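Local atomic coordinates of VC0179-like protein (Escherichia coli, PDB entry 4XJ6), a protein that probably joins GTP and ATP into cyclic GMP-AMP, as a magnesium-dependent bacterial nucleotidyltransferase homologous to cyclic GMP-AMP synthase. Residues 45-50 and 71-76. Sequence-based numbering, arbitrary orientation.
Sequences FQEARQ and KTNVRY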
loop_
_atom_site.group_PDB
_atom_site.type_symbol
_atom_site.label_atom_id
_atom_site.label_comp_id
_atom_site.label_asym_id
_atom_site.label_seq_id
_atom_site.Cartn_x
_atom_site.Cartn_y
_atom_site.Cartn_z
ATOM N N PHE A 45 -0.774 20.981 8.877
ATOM C CA PHE A 45 0.629 21.350 9.006
ATOM C C PHE A 45 0.796 22.865 9.050
ATOM O O PHE A 45 1.602 23.379 9.822
ATOM C CB PHE A 45 1.450 20.756 7.856
ATOM C CG PHE A 45 2.097 19.442 8.188
ATOM C CD1 PHE A 45 1.348 18.278 8.255
ATOM C CD2 PHE A 45 3.461 19.369 8.422
ATOM C CE1 PHE A 45 1.947 17.068 8.557
ATOM C CE2 PHE A 45 4.064 18.161 8.722
ATOM C CZ PHE A 45 3.305 17.011 8.791
ATOM N N GLN A 46 0.031 23.576 8.224
ATOM C CA GLN A 46 0.070 25.035 8.209
ATOM C C GLN A 46 -0.411 25.612 9.535
ATOM O O GLN A 46 0.212 26.518 10.092
ATOM C CB GLN A 46 -0.777 25.592 7.063
ATOM C CG GLN A 46 -0.940 27.107 7.104
ATOM C CD GLN A 46 -1.748 27.651 5.940
ATOM O OE1 GLN A 46 -1.263 27.721 4.811
ATOM N NE2 GLN A 46 -2.989 28.043 6.212
ATOM N N GLU A 47 -1.527 25.083 10.030
ATOM C CA GLU A 47 -2.087 25.511 11.307
ATOM C C GLU A 47 -1.105 25.265 12.444
ATOM O O GLU A 47 -0.945 26.101 13.334
ATOM C CB GLU A 47 -3.407 24.786 11.584
ATOM C CG GLU A 47 -4.549 25.195 10.666
ATOM C CD GLU A 47 -5.805 24.378 10.898
ATOM O OE1 GLU A 47 -5.687 23.201 11.300
ATOM O OE2 GLU A 47 -6.912 24.915 10.679
ATOM N N ALA A 48 -0.447 24.110 12.404
ATOM C CA ALA A 48 0.541 23.754 13.413
ATOM C C ALA A 48 1.771 24.648 13.310
ATOM O O ALA A 48 2.325 25.070 14.324
ATOM C CB ALA A 48 0.932 22.290 13.276
ATOM N N ARG A 49 2.184 24.936 12.078
ATOM C CA ARG A 49 3.341 25.791 11.827
ATOM C C ARG A 49 3.119 27.196 12.367
ATOM O O ARG A 49 4.021 27.789 12.959
ATOM C CB ARG A 49 3.657 25.853 10.330
ATOM C CG ARG A 49 4.424 24.651 9.807
ATOM C CD ARG A 49 4.841 24.856 8.364
ATOM N NE ARG A 49 3.697 24.970 7.470
ATOM C CZ ARG A 49 3.757 25.505 6.257
ATOM N NH1 ARG A 49 4.909 25.981 5.800
ATOM N NH2 ARG A 49 2.668 25.571 5.505
ATOM N N GLN A 50 1.915 27.717 12.160
ATOM C CA GLN A 50 1.553 29.046 12.637
ATOM C C GLN A 50 1.688 29.151 14.152
ATOM O O GLN A 50 2.223 30.131 14.671
ATOM C CB GLN A 50 0.124 29.397 12.216
ATOM C CG GLN A 50 -0.310 30.797 12.618
ATOM C CD GLN A 50 0.530 31.880 11.966
ATOM O OE1 GLN A 50 1.379 32.497 12.610
ATOM N NE2 GLN A 50 0.294 32.118 10.680
ATOM N N LYS A 71 -8.426 25.639 18.313
ATOM C CA LYS A 71 -9.153 26.454 17.351
ATOM C C LYS A 71 -8.869 25.931 15.951
ATOM O O LYS A 71 -9.421 26.420 14.965
ATOM C CB LYS A 71 -8.760 27.928 17.464
ATOM C CG LYS A 71 -9.115 28.565 18.793
ATOM C CD LYS A 71 -8.549 29.973 18.890
ATOM C CE LYS A 71 -8.697 30.532 20.297
ATOM N NZ LYS A 71 -7.696 31.599 20.579
ATOM N N THR A 72 -8.002 24.924 15.879
ATOM C CA THR A 72 -7.627 24.311 14.613
ATOM C C THR A 72 -8.209 22.904 14.487
ATOM O O THR A 72 -9.077 22.511 15.264
ATOM C CB THR A 72 -6.097 24.238 14.458
ATOM O OG1 THR A 72 -5.572 23.252 15.353
ATOM C CG2 THR A 72 -5.463 25.582 14.771
ATOM N N ASN A 73 -7.718 22.146 13.508
ATOM C CA ASN A 73 -8.174 20.774 13.297
ATOM C C ASN A 73 -7.755 19.838 14.425
ATOM O O ASN A 73 -8.266 18.724 14.537
ATOM C CB ASN A 73 -7.650 20.233 11.963
ATOM C CG ASN A 73 -8.401 20.785 10.770
ATOM O OD1 ASN A 73 -9.505 20.340 10.458
ATOM N ND2 ASN A 73 -7.799 21.751 10.086
ATOM N N VAL A 74 -6.819 20.298 15.252
ATOM C CA VAL A 74 -6.342 19.542 16.409
ATOM C C VAL A 74 -7.487 19.301 17.398
ATOM O O VAL A 74 -7.410 18.420 18.252
ATOM C CB VAL A 74 -5.161 20.279 17.097
ATOM C CG1 VAL A 74 -4.606 19.493 18.284
ATOM C CG2 VAL A 74 -4.054 20.539 16.093
ATOM N N ARG A 75 -8.550 20.090 17.257
ATOM C CA ARG A 75 -9.807 19.882 17.979
ATOM C C ARG A 75 -10.247 18.419 18.032
ATOM O O ARG A 75 -10.791 17.964 19.036
ATOM C CB ARG A 75 -10.930 20.702 17.330
ATOM C CG ARG A 75 -11.023 22.147 17.781
ATOM C CD ARG A 75 -12.117 22.901 17.027
ATOM N NE ARG A 75 -11.782 23.096 15.618
ATOM C CZ ARG A 75 -12.478 22.593 14.603
ATOM N NH1 ARG A 75 -13.562 21.866 14.837
ATOM N NH2 ARG A 75 -12.094 22.824 13.355
ATOM N N TYR A 76 -10.005 17.694 16.942
ATOM C CA TYR A 76 -10.589 16.369 16.744
ATOM C C TYR A 76 -9.755 15.230 17.331
ATOM O O TYR A 76 -10.181 14.072 17.316
ATOM C CB TYR A 76 -10.827 16.135 15.248
ATOM C CG TYR A 76 -11.782 17.143 14.645
ATOM C CD1 TYR A 76 -13.127 17.140 14.993
ATOM C CD2 TYR A 76 -11.340 18.102 13.743
ATOM C CE1 TYR A 76 -14.008 18.058 14.453
ATOM C CE2 TYR A 76 -12.214 19.027 13.197
ATOM C CZ TYR A 76 -13.545 18.999 13.555
ATOM O OH TYR A 76 -14.412 19.918 13.013
#
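Glu47 reaches out from its helix to Asn73, and a single carboxylate oxygen, OE1, takes both hydrogen bonds of the contact. Asn73 ND2 donates to Glu47 OE1 at 2.8 Å, and the backbone N of Asn73 donates to the same OE1 at 3.2 Å along an almost straight line (170°). Both donors come in on the syn side of the oxygen, one from each face of the carboxylate and each well out of its plane. Main chain and side chain of one residue thus close like a pincer on OE1. The carboxylate and amide planes are turned 38° apart, and the two side chains cross at about a right angle.

Van der Waals contact comes from Thr72, whose side chain runs alongside Glu47 in the opposite direction. Thr72 CG2 lies 3.9 Å from Glu47 CB, and Thr72 CB sits 3.3 Å from Glu47 OE1.

Thr72 OG1 sits between its own backbone N and carbonyl carbon (chi1 71°), from where it accepts a hydrogen bond from Val74 N at 3.2 Å and donates one to Leu69 O, at the end of helix 62-69. The bond to Val74 N makes an ST turn at the start of the 3-10 segment 73-76.

In the fold, the contact ties the loop between helices 62-69 and 79-90 to the side of the long helix 24-57. Asn73 also packs on Arg40 and Val44 of that helix and on Ser162 of helix 149-166, while Phe100 of helix 94-102 packs against Phe45, Ala48 and Arg49.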